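Local coordinates for protein 5-carboxymethyl-2-hydroxymuconate semialdehyde dehydrogenase (Thermus thermophilus, PDB 2D4E) that probably oxidises 5-carboxymethyl-2-hydroxymuconate semialdehyde to the corresponding acid, using NAD as hydride acceptor, at residues 46-54 with 386-394; 298-306 with 343-352. All coordinates share one frame; numbering follows the deposited sequence.

How the interactions relate
Interactions 1 and 2 are both mainly buried, with centres about 11 Å apart, and the loop closed by 298-306 with 343-352 is nested in sequence inside that closed by 46-54 with 386-394. Interaction 1 lies nearer the periphery: a hairpin tip meets an irregular loop through paired asparagine amides, and exposed Arg-388 borders it. Interaction 2, deeper in the chain, has only buried touching residues; there side chains receive backbone N-H groups and water fills in between two loops. The two share a seam: Asn-390 O and Leu-347 N lie 2.7 Å apart, probably hydrogen-bonded, and Pro-350 packs against both Asn-52 and Asn-390.

Interaction 1. Residues 46-54 with 386-394; sequences SLDPATNEV and LSRGNYLLP. With NA (sodium ion), chain I.
Asn-52 and Asn-390 face each other through their carboxamides, each amide giving one N-H and taking another. Asn-390 ND2 reaches Asn-52 OD1 at 3.0 Å, and Asn-52 ND2 returns a bond to Asn-390 OD1, also at 3.0 Å. The pair is twisted, not flat: the amide planes stand 50° apart, and although Asn-390 OD1 lies in the amide plane of Asn-52, it receives the bond from above its own carbonyl plane. Asn-52 ND2 also gives a weak, bent hydrogen bond to Arg-388 O at 2.9 Å. With CG turned away from the carbonyl carbon (chi1 -49°), the amide of Asn-390 swings back beside its own N-H, which makes a straight bond to Pro-49 O at 3.1 Å. Gly-389 slips in next to these groups, its CA 3.2 Å from Ala-50 O, a close approach of the two backbones. The other end of the contact is lined by Tyr-391, whose hydroxyl rests 3.7 Å from Ala-50 CB; a water joins that hydroxyl to Ala-50 O. Leu-386 CD2 sits over one face of the ring, toward its rim.

Further out, Asp-48 shapes the tip: its OD2 accepts from Ala-50 N at 2.9 Å in an Asx turn, its O takes both Thr-51 N and Asn-52 N, and OD1 forms a salt bridge with Arg-19. Asn-390 ND2 has a second acceptor in Leu-347 O. On the hairpin strand just before the tip, Ser-46 OG and Leu-47 O bind a sodium ion completed by Asp-113, Trp-200 and water. The arrangement is that of a beta hairpin, 43-48 with 53-59, whose connecting turn docks on the connection between strands 369-372 and 395-398 of an aldehyde dehydrogenase fold.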
loop_
_atom_site.group_PDB
_atom_site.type_symbol
_atom_site.label_atom_id
_atom_site.label_comp_id
_atom_site.label_asym_id
_atom_site.label_seq_id
_atom_site.Cartn_x
_atom_site.Cartn_y
_atom_site.Cartn_z
ATOM N N SER C 46 -35.187 17.769 -26.980
ATOM C CA SER C 46 -33.834 17.342 -27.295
ATOM C C SER C 46 -33.857 16.970 -28.770
ATOM O O SER C 46 -34.707 16.194 -29.212
ATOM C CB SER C 46 -33.412 16.128 -26.471
ATOM O OG SER C 46 -32.091 15.752 -26.831
ATOM N N LEU C 47 -32.919 17.528 -29.525
ATOM C CA LEU C 47 -32.828 17.297 -30.959
ATOM C C LEU C 47 -32.003 16.071 -31.355
ATOM O O LEU C 47 -31.186 15.566 -30.583
ATOM C CB LEU C 47 -32.209 18.528 -31.637
ATOM C CG LEU C 47 -32.727 19.918 -31.249
ATOM C CD1 LEU C 47 -31.944 20.981 -32.004
ATOM C CD2 LEU C 47 -34.216 20.025 -31.561
ATOM N N ASP C 48 -32.236 15.609 -32.577
ATOM C CA ASP C 48 -31.504 14.497 -33.164
ATOM C C ASP C 48 -30.461 15.250 -33.988
ATOM O O ASP C 48 -30.787 15.848 -35.007
ATOM C CB ASP C 48 -32.442 13.678 -34.061
ATOM C CG ASP C 48 -31.711 12.654 -34.914
ATOM O OD1 ASP C 48 -32.393 11.767 -35.473
ATOM O OD2 ASP C 48 -30.471 12.731 -35.044
ATOM N N PRO C 49 -29.195 15.243 -33.546
ATOM C CA PRO C 49 -28.110 15.944 -34.244
ATOM C C PRO C 49 -27.939 15.638 -35.725
ATOM O O PRO C 49 -27.300 16.401 -36.446
ATOM C CB PRO C 49 -26.878 15.583 -33.418
ATOM C CG PRO C 49 -27.226 14.246 -32.847
ATOM C CD PRO C 49 -28.660 14.420 -32.445
ATOM N N ALA C 50 -28.521 14.537 -36.184
ATOM C CA ALA C 50 -28.421 14.163 -37.589
ATOM C C ALA C 50 -29.422 14.916 -38.462
ATOM O O ALA C 50 -29.204 15.075 -39.660
ATOM C CB ALA C 50 -28.629 12.666 -37.744
ATOM N N THR C 51 -30.509 15.394 -37.866
ATOM C CA THR C 51 -31.541 16.102 -38.632
ATOM C C THR C 51 -32.062 17.367 -37.954
ATOM O O THR C 51 -32.795 18.156 -38.561
ATOM C CB THR C 51 -32.745 15.193 -38.864
ATOM O OG1 THR C 51 -33.311 14.845 -37.595
ATOM C CG2 THR C 51 -32.326 13.917 -39.589
ATOM N N ASN C 52 -31.687 17.550 -36.695
ATOM C CA ASN C 52 -32.131 18.692 -35.914
ATOM C C ASN C 52 -33.637 18.685 -35.708
ATOM O O ASN C 52 -34.248 19.723 -35.456
ATOM C CB ASN C 52 -31.669 20.004 -36.552
ATOM C CG ASN C 52 -30.187 20.261 -36.323
ATOM O OD1 ASN C 52 -29.674 20.027 -35.229
ATOM N ND2 ASN C 52 -29.496 20.740 -37.348
ATOM N N GLU C 53 -34.231 17.500 -35.817
ATOM C CA GLU C 53 -35.663 17.327 -35.593
ATOM C C GLU C 53 -35.780 16.977 -34.114
ATOM O O GLU C 53 -34.835 16.457 -33.520
ATOM C CB GLU C 53 -36.212 16.147 -36.395
ATOM C CG GLU C 53 -35.907 16.147 -37.876
ATOM C CD GLU C 53 -36.875 16.981 -38.683
ATOM O OE1 GLU C 53 -37.056 16.670 -39.885
ATOM O OE2 GLU C 53 -37.447 17.946 -38.125
ATOM N N VAL C 54 -36.935 17.241 -33.520
ATOM C CA VAL C 54 -37.135 16.920 -32.115
ATOM C C VAL C 54 -37.293 15.408 -31.941
ATOM O O VAL C 54 -38.114 14.779 -32.617
ATOM C CB VAL C 54 -38.382 17.639 -31.555
ATOM C CG1 VAL C 54 -38.675 17.155 -30.144
ATOM C CG2 VAL C 54 -38.151 19.143 -31.545
ATOM N N LEU C 386 -26.476 16.500 -46.341
ATOM C CA LEU C 386 -26.323 16.579 -44.887
ATOM C C LEU C 386 -26.608 17.953 -44.291
ATOM O O LEU C 386 -26.369 18.173 -43.098
ATOM C CB LEU C 386 -24.899 16.175 -44.493
ATOM C CG LEU C 386 -24.359 14.821 -44.949
ATOM C CD1 LEU C 386 -22.884 14.743 -44.594
ATOM C CD2 LEU C 386 -25.151 13.684 -44.299
ATOM N N SER C 387 -27.117 18.870 -45.104
ATOM C CA SER C 387 -27.398 20.229 -44.644
ATOM C C SER C 387 -28.356 20.321 -43.457
ATOM O O SER C 387 -28.364 21.327 -42.747
ATOM C CB SER C 387 -27.949 21.071 -45.797
ATOM O OG SER C 387 -29.210 20.581 -46.211
ATOM N N ARG C 388 -29.158 19.282 -43.237
ATOM C CA ARG C 388 -30.112 19.297 -42.128
ATOM C C ARG C 388 -29.487 18.931 -40.785
ATOM O O ARG C 388 -30.062 19.210 -39.733
ATOM C CB ARG C 388 -31.283 18.351 -42.411
ATOM C CG ARG C 388 -32.007 18.620 -43.721
ATOM C CD ARG C 388 -32.364 20.088 -43.878
ATOM N NE ARG C 388 -33.266 20.565 -42.834
ATOM C CZ ARG C 388 -33.666 21.828 -42.719
ATOM N NH1 ARG C 388 -33.243 22.741 -43.585
ATOM N NH2 ARG C 388 -34.488 22.179 -41.741
ATOM N N GLY C 389 -28.313 18.307 -40.822
ATOM C CA GLY C 389 -27.643 17.919 -39.591
ATOM C C GLY C 389 -26.495 18.849 -39.246
ATOM O O GLY C 389 -26.193 19.773 -39.998
ATOM N N ASN C 390 -25.849 18.612 -38.111
ATOM C CA ASN C 390 -24.732 19.451 -37.683
ATOM C C ASN C 390 -23.387 18.829 -38.067
ATOM O O ASN C 390 -22.524 18.627 -37.215
ATOM C CB ASN C 390 -24.802 19.641 -36.174
ATOM C CG ASN C 390 -26.179 20.051 -35.713
ATOM O OD1 ASN C 390 -26.712 21.062 -36.158
ATOM N ND2 ASN C 390 -26.767 19.263 -34.817
ATOM N N TYR C 391 -23.209 18.543 -39.354
ATOM C CA TYR C 391 -21.982 17.920 -39.836
ATOM C C TYR C 391 -20.846 18.877 -40.175
ATOM O O TYR C 391 -21.017 19.837 -40.933
ATOM C CB TYR C 391 -22.275 17.053 -41.064
ATOM C CG TYR C 391 -23.229 15.902 -40.813
ATOM C CD1 TYR C 391 -24.617 16.077 -40.907
ATOM C CD2 TYR C 391 -22.747 14.637 -40.490
ATOM C CE1 TYR C 391 -25.497 15.010 -40.685
ATOM C CE2 TYR C 391 -23.615 13.569 -40.268
ATOM C CZ TYR C 391 -24.984 13.759 -40.365
ATOM O OH TYR C 391 -25.829 12.694 -40.126
ATOM N N LEU C 392 -19.678 18.598 -39.609
ATOM C CA LEU C 392 -18.496 19.405 -39.862
ATOM C C LEU C 392 -17.447 18.500 -40.489
ATOM O O LEU C 392 -17.271 17.356 -40.068
ATOM C CB LEU C 392 -17.934 19.994 -38.565
ATOM C CG LEU C 392 -16.704 20.886 -38.803
ATOM C CD1 LEU C 392 -17.147 22.199 -39.452
ATOM C CD2 LEU C 392 -15.983 21.157 -37.494
ATOM N N LEU C 393 -16.764 19.006 -41.505
ATOM C CA LEU C 393 -15.723 18.231 -42.159
ATOM C C LEU C 393 -14.500 18.141 -41.248
ATOM O O LEU C 393 -14.152 19.107 -40.559
ATOM C CB LEU C 393 -15.319 18.887 -43.479
ATOM C CG LEU C 393 -16.303 18.915 -44.646
ATOM C CD1 LEU C 393 -15.766 19.851 -45.721
ATOM C CD2 LEU C 393 -16.491 17.506 -45.202
ATOM N N PRO C 394 -13.851 16.967 -41.203
ATOM C CA PRO C 394 -12.661 16.857 -40.356
ATOM C C PRO C 394 -11.745 17.995 -40.822
ATOM O O PRO C 394 -11.539 18.183 -42.022
ATOM C CB PRO C 394 -12.141 15.473 -40.704
ATOM C CG PRO C 394 -13.424 14.694 -40.853
ATOM C CD PRO C 394 -14.288 15.634 -41.675
HETATM NA NA NA I . -29.966 15.318 -28.429
HETATM O O HOH W 1 -27.866 13.141 -41.775
HETATM O O HOH W 2 -34.444 17.952 -40.995
HETATM O O HOH W 3 -28.984 17.493 -29.045
#

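Interaction 2. Residues 298-306 with 343-352; sequences FSFNGERCT and EVGPLIHPEH. With NAD (nicotinamide-adenine-dinucleotide), chain K.
Glu-303 lays its carboxylate over the side chain of Leu-347, OE2 coming 3.4 Å from CD2 as the two chains slant across each other. The same oxygen uses its syn lone pair to accept Ile-348 N at 3.1 Å, while a water lies between the other oxygen, OE1, and Pro-346 O. OE2 also comes within 3.6 Å of His-352 CD2, near an imidazole whose NE2 is hydrogen-bonded to Phe-411 O. The glutamate chain is extended beyond CG, which carries the acid across to the turn leading into helix 350-365.

Asn-301 makes the second grip. Its OD1 takes Gly-345 N in a short, fairly straight bond of 2.7 Å, although the donor stands 54° above the carbonyl plane. Its ND2 is bonded to Gly-115 O, so both ends of the amide are held and its rotation is fixed. Asn-301 N donates to a second water, which lies within 3.0 Å of Phe-298 O and 2.8 Å of Glu-343 O. Beside it, Val-344 CG2 packs on Phe-298 O.

Beyond Glu-303 the loop runs on to Cys-305, whose SG lies 3.2 Å from C4N of the NAD nicotinamide. His-349 caps the N-terminus of helix 350-365 and stacks its ring on Trp-200. Phe-513 of the second subunit packs on Phe-298 and Val-344. The contact thus ties the loop between helix 286-298 and strand 310-314 to the approach of helix 350-365, with helix 118-136 touching Phe-300.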
loop_
_atom_site.group_PDB
_atom_site.type_symbol
_atom_site.label_atom_id
_atom_site.label_comp_id
_atom_site.label_asym_id
_atom_site.label_seq_id
_atom_site.Cartn_x
_atom_site.Cartn_y
_atom_site.Cartn_z
ATOM N N PHE C 298 -9.887 12.645 -34.516
ATOM C CA PHE C 298 -11.121 12.542 -35.284
ATOM C C PHE C 298 -12.167 11.529 -34.822
ATOM O O PHE C 298 -13.334 11.651 -35.184
ATOM C CB PHE C 298 -10.784 12.337 -36.767
ATOM C CG PHE C 298 -9.986 13.472 -37.358
ATOM C CD1 PHE C 298 -8.781 13.232 -38.013
ATOM C CD2 PHE C 298 -10.420 14.789 -37.214
ATOM C CE1 PHE C 298 -8.013 14.292 -38.513
ATOM C CE2 PHE C 298 -9.667 15.853 -37.704
ATOM C CZ PHE C 298 -8.459 15.608 -38.357
ATOM N N SER C 299 -11.775 10.536 -34.031
ATOM C CA SER C 299 -12.754 9.565 -33.549
ATOM C C SER C 299 -13.730 10.287 -32.614
ATOM O O SER C 299 -13.434 11.382 -32.123
ATOM C CB SER C 299 -12.068 8.428 -32.791
ATOM O OG SER C 299 -11.507 8.905 -31.584
ATOM N N PHE C 300 -14.886 9.672 -32.374
ATOM C CA PHE C 300 -15.910 10.247 -31.503
ATOM C C PHE C 300 -16.303 11.660 -31.964
ATOM O O PHE C 300 -16.601 12.546 -31.150
ATOM C CB PHE C 300 -15.409 10.265 -30.050
ATOM C CG PHE C 300 -16.483 9.952 -29.032
ATOM C CD1 PHE C 300 -17.147 10.973 -28.355
ATOM C CD2 PHE C 300 -16.850 8.630 -28.775
ATOM C CE1 PHE C 300 -18.161 10.683 -27.437
ATOM C CE2 PHE C 300 -17.867 8.330 -27.855
ATOM C CZ PHE C 300 -18.524 9.360 -27.188
ATOM N N ASN C 301 -16.306 11.846 -33.285
ATOM C CA ASN C 301 -16.649 13.118 -33.921
ATOM C C ASN C 301 -15.866 14.287 -33.345
ATOM O O ASN C 301 -16.351 15.413 -33.351
ATOM C CB ASN C 301 -18.151 13.426 -33.787
ATOM C CG ASN C 301 -19.034 12.314 -34.324
ATOM O OD1 ASN C 301 -18.581 11.458 -35.084
ATOM N ND2 ASN C 301 -20.307 12.328 -33.937
ATOM N N GLY C 302 -14.661 14.025 -32.851
ATOM C CA GLY C 302 -13.852 15.093 -32.283
ATOM C C GLY C 302 -14.359 15.621 -30.948
ATOM O O GLY C 302 -13.775 16.536 -30.374
ATOM N N GLU C 303 -15.441 15.039 -30.442
ATOM C CA GLU C 303 -16.018 15.474 -29.173
ATOM C C GLU C 303 -15.573 14.582 -28.009
ATOM O O GLU C 303 -16.384 14.053 -27.250
ATOM C CB GLU C 303 -17.543 15.501 -29.305
ATOM C CG GLU C 303 -17.996 16.360 -30.482
ATOM C CD GLU C 303 -19.469 16.201 -30.818
ATOM O OE1 GLU C 303 -19.936 15.051 -30.963
ATOM O OE2 GLU C 303 -20.156 17.228 -30.954
ATOM N N ARG C 304 -14.258 14.431 -27.886
ATOM C CA ARG C 304 -13.649 13.621 -26.841
ATOM C C ARG C 304 -12.728 14.520 -26.018
ATOM O O ARG C 304 -11.905 15.254 -26.568
ATOM C CB ARG C 304 -12.854 12.480 -27.477
ATOM C CG ARG C 304 -12.206 11.539 -26.481
ATOM C CD ARG C 304 -12.770 10.137 -26.589
ATOM N NE ARG C 304 -12.346 9.441 -27.803
ATOM C CZ ARG C 304 -12.822 8.256 -28.176
ATOM N NH1 ARG C 304 -13.734 7.646 -27.428
ATOM N NH2 ARG C 304 -12.399 7.683 -29.294
ATOM N N CYS C 305 -12.872 14.470 -24.698
ATOM C CA CYS C 305 -12.064 15.305 -23.817
ATOM C C CYS C 305 -10.574 15.041 -23.914
ATOM O O CYS C 305 -9.770 15.957 -23.763
ATOM C CB CYS C 305 -12.501 15.119 -22.364
ATOM S SG CYS C 305 -12.250 13.449 -21.690
ATOM N N THR C 306 -10.212 13.786 -24.151
ATOM C CA THR C 306 -8.812 13.382 -24.246
ATOM C C THR C 306 -8.273 13.456 -25.674
ATOM O O THR C 306 -7.192 12.940 -25.968
ATOM C CB THR C 306 -8.639 11.942 -23.758
ATOM O OG1 THR C 306 -9.495 11.084 -24.526
ATOM C CG2 THR C 306 -9.008 11.826 -22.274
ATOM N N GLU C 343 -17.729 7.225 -40.367
ATOM C CA GLU C 343 -16.604 7.274 -39.437
ATOM C C GLU C 343 -16.769 8.518 -38.573
ATOM O O GLU C 343 -16.461 8.506 -37.380
ATOM C CB GLU C 343 -15.269 7.320 -40.187
ATOM C CG GLU C 343 -14.965 6.048 -40.972
ATOM C CD GLU C 343 -13.641 6.116 -41.704
ATOM O OE1 GLU C 343 -12.699 5.396 -41.310
ATOM O OE2 GLU C 343 -13.540 6.898 -42.671
ATOM N N VAL C 344 -17.256 9.591 -39.185
ATOM C CA VAL C 344 -17.495 10.839 -38.472
ATOM C C VAL C 344 -18.943 11.268 -38.676
ATOM O O VAL C 344 -19.408 11.425 -39.807
ATOM C CB VAL C 344 -16.546 11.970 -38.954
ATOM C CG1 VAL C 344 -17.068 13.329 -38.498
ATOM C CG2 VAL C 344 -15.154 11.747 -38.388
ATOM N N GLY C 345 -19.651 11.436 -37.564
ATOM C CA GLY C 345 -21.041 11.846 -37.613
ATOM C C GLY C 345 -21.196 13.333 -37.358
ATOM O O GLY C 345 -20.224 14.083 -37.445
ATOM N N PRO C 346 -22.415 13.789 -37.038
ATOM C CA PRO C 346 -22.699 15.198 -36.774
ATOM C C PRO C 346 -22.410 15.615 -35.336
ATOM O O PRO C 346 -22.380 14.780 -34.428
ATOM C CB PRO C 346 -24.176 15.303 -37.095
ATOM C CG PRO C 346 -24.694 14.006 -36.540
ATOM C CD PRO C 346 -23.654 12.989 -36.990
ATOM N N LEU C 347 -22.202 16.914 -35.142
ATOM C CA LEU C 347 -21.948 17.449 -33.820
ATOM C C LEU C 347 -23.273 17.487 -33.072
ATOM O O LEU C 347 -24.350 17.447 -33.679
ATOM C CB LEU C 347 -21.320 18.843 -33.915
ATOM C CG LEU C 347 -20.002 18.850 -34.694
ATOM C CD1 LEU C 347 -19.351 20.215 -34.604
ATOM C CD2 LEU C 347 -19.065 17.781 -34.123
ATOM N N ILE C 348 -23.177 17.565 -31.752
ATOM C CA ILE C 348 -24.327 17.538 -30.863
ATOM C C ILE C 348 -25.495 18.497 -31.085
ATOM O O ILE C 348 -26.657 18.094 -30.998
ATOM C CB ILE C 348 -23.858 17.700 -29.395
ATOM C CG1 ILE C 348 -25.024 17.452 -28.435
ATOM C CG2 ILE C 348 -23.262 19.083 -29.188
ATOM C CD1 ILE C 348 -25.574 16.030 -28.505
ATOM N N HIS C 349 -25.201 19.755 -31.383
ATOM C CA HIS C 349 -26.259 20.744 -31.515
ATOM C C HIS C 349 -25.812 21.857 -32.457
ATOM O O HIS C 349 -24.616 22.125 -32.578
ATOM C CB HIS C 349 -26.533 21.291 -30.102
ATOM C CG HIS C 349 -27.764 22.130 -29.981
ATOM N ND1 HIS C 349 -27.814 23.447 -30.390
ATOM C CD2 HIS C 349 -28.981 21.851 -29.454
ATOM C CE1 HIS C 349 -29.009 23.942 -30.118
ATOM N NE2 HIS C 349 -29.735 22.995 -29.550
ATOM N N PRO C 350 -26.761 22.506 -33.154
ATOM C CA PRO C 350 -26.363 23.586 -34.064
ATOM C C PRO C 350 -25.587 24.691 -33.354
ATOM O O PRO C 350 -24.711 25.316 -33.940
ATOM C CB PRO C 350 -27.699 24.075 -34.649
ATOM C CG PRO C 350 -28.739 23.585 -33.674
ATOM C CD PRO C 350 -28.204 22.233 -33.269
ATOM N N GLU C 351 -25.902 24.927 -32.087
ATOM C CA GLU C 351 -25.194 25.949 -31.330
ATOM C C GLU C 351 -23.738 25.536 -31.149
ATOM O O GLU C 351 -22.842 26.378 -31.143
ATOM C CB GLU C 351 -25.847 26.162 -29.960
ATOM C CG GLU C 351 -27.103 27.016 -30.009
ATOM C CD GLU C 351 -27.836 27.063 -28.676
ATOM O OE1 GLU C 351 -27.162 27.022 -27.623
ATOM O OE2 GLU C 351 -29.084 27.153 -28.684
ATOM N N HIS C 352 -23.502 24.235 -31.006
ATOM C CA HIS C 352 -22.144 23.754 -30.832
ATOM C C HIS C 352 -21.388 23.830 -32.161
ATOM O O HIS C 352 -20.177 24.060 -32.183
ATOM C CB HIS C 352 -22.142 22.320 -30.301
ATOM C CG HIS C 352 -20.777 21.831 -29.929
ATOM N ND1 HIS C 352 -19.977 22.488 -29.018
ATOM C CD2 HIS C 352 -20.049 20.782 -30.379
ATOM C CE1 HIS C 352 -18.815 21.868 -28.926
ATOM N NE2 HIS C 352 -18.834 20.830 -29.743
HETATM P PA NAD K . -20.937 21.844 -19.570
HETATM O O1A NAD K . -21.683 23.064 -19.860
HETATM O O2A NAD K . -19.934 22.045 -18.510
HETATM O O5B NAD K . -21.868 20.605 -19.089
HETATM C C5B NAD K . -21.553 19.679 -17.996
HETATM C C4B NAD K . -22.717 19.685 -17.029
HETATM O O4B NAD K . -22.648 20.980 -16.393
HETATM C C3B NAD K . -24.122 19.649 -17.695
HETATM O O3B NAD K . -24.914 18.571 -17.154
HETATM C C2B NAD K . -24.673 21.052 -17.389
HETATM O O2B NAD K . -26.112 21.082 -17.253
HETATM C C1B NAD K . -23.932 21.401 -16.114
HETATM N N9A NAD K . -23.888 22.831 -15.871
HETATM C C8A NAD K . -23.691 23.870 -16.763
HETATM N N7A NAD K . -23.714 25.094 -16.186
HETATM C C5A NAD K . -23.938 24.795 -14.842
HETATM C C6A NAD K . -24.074 25.642 -13.679
HETATM N N6A NAD K . -23.999 26.975 -13.734
HETATM N N1A NAD K . -24.294 24.999 -12.469
HETATM C C2A NAD K . -24.373 23.611 -12.420
HETATM N N3A NAD K . -24.264 22.758 -13.429
HETATM C C4A NAD K . -24.045 23.404 -14.624
HETATM O O3 NAD K . -20.311 21.378 -20.876
HETATM P PN NAD K . -20.376 20.139 -21.864
HETATM O O1N NAD K . -20.657 20.712 -23.197
HETATM O O2N NAD K . -21.351 19.161 -21.354
HETATM O O5D NAD K . -18.866 19.831 -21.708
HETATM C C5D NAD K . -18.026 19.141 -22.602
HETATM C C4D NAD K . -16.776 19.327 -21.800
HETATM O O4D NAD K . -16.595 18.279 -20.822
HETATM C C3D NAD K . -15.481 19.506 -22.579
HETATM O O3D NAD K . -14.724 20.655 -22.148
HETATM C C2D NAD K . -14.794 18.166 -22.318
HETATM O O2D NAD K . -13.364 18.290 -22.457
HETATM C C1D NAD K . -15.271 17.849 -20.918
HETATM N N1N NAD K . -15.164 16.422 -20.573
HETATM C C2N NAD K . -14.125 16.159 -19.693
HETATM C C3N NAD K . -13.949 14.831 -19.331
HETATM C C7N NAD K . -12.833 14.403 -18.391
HETATM O O7N NAD K . -12.735 13.223 -18.108
HETATM N N7N NAD K . -11.977 15.316 -17.898
HETATM C C4N NAD K . -14.818 13.769 -19.859
HETATM C C5N NAD K . -15.843 14.194 -20.753
HETATM C C6N NAD K . -16.076 15.481 -21.153
HETATM O O HOH W 4 -15.809 9.966 -35.124
HETATM O O HOH W 5 -22.398 14.674 -31.762
#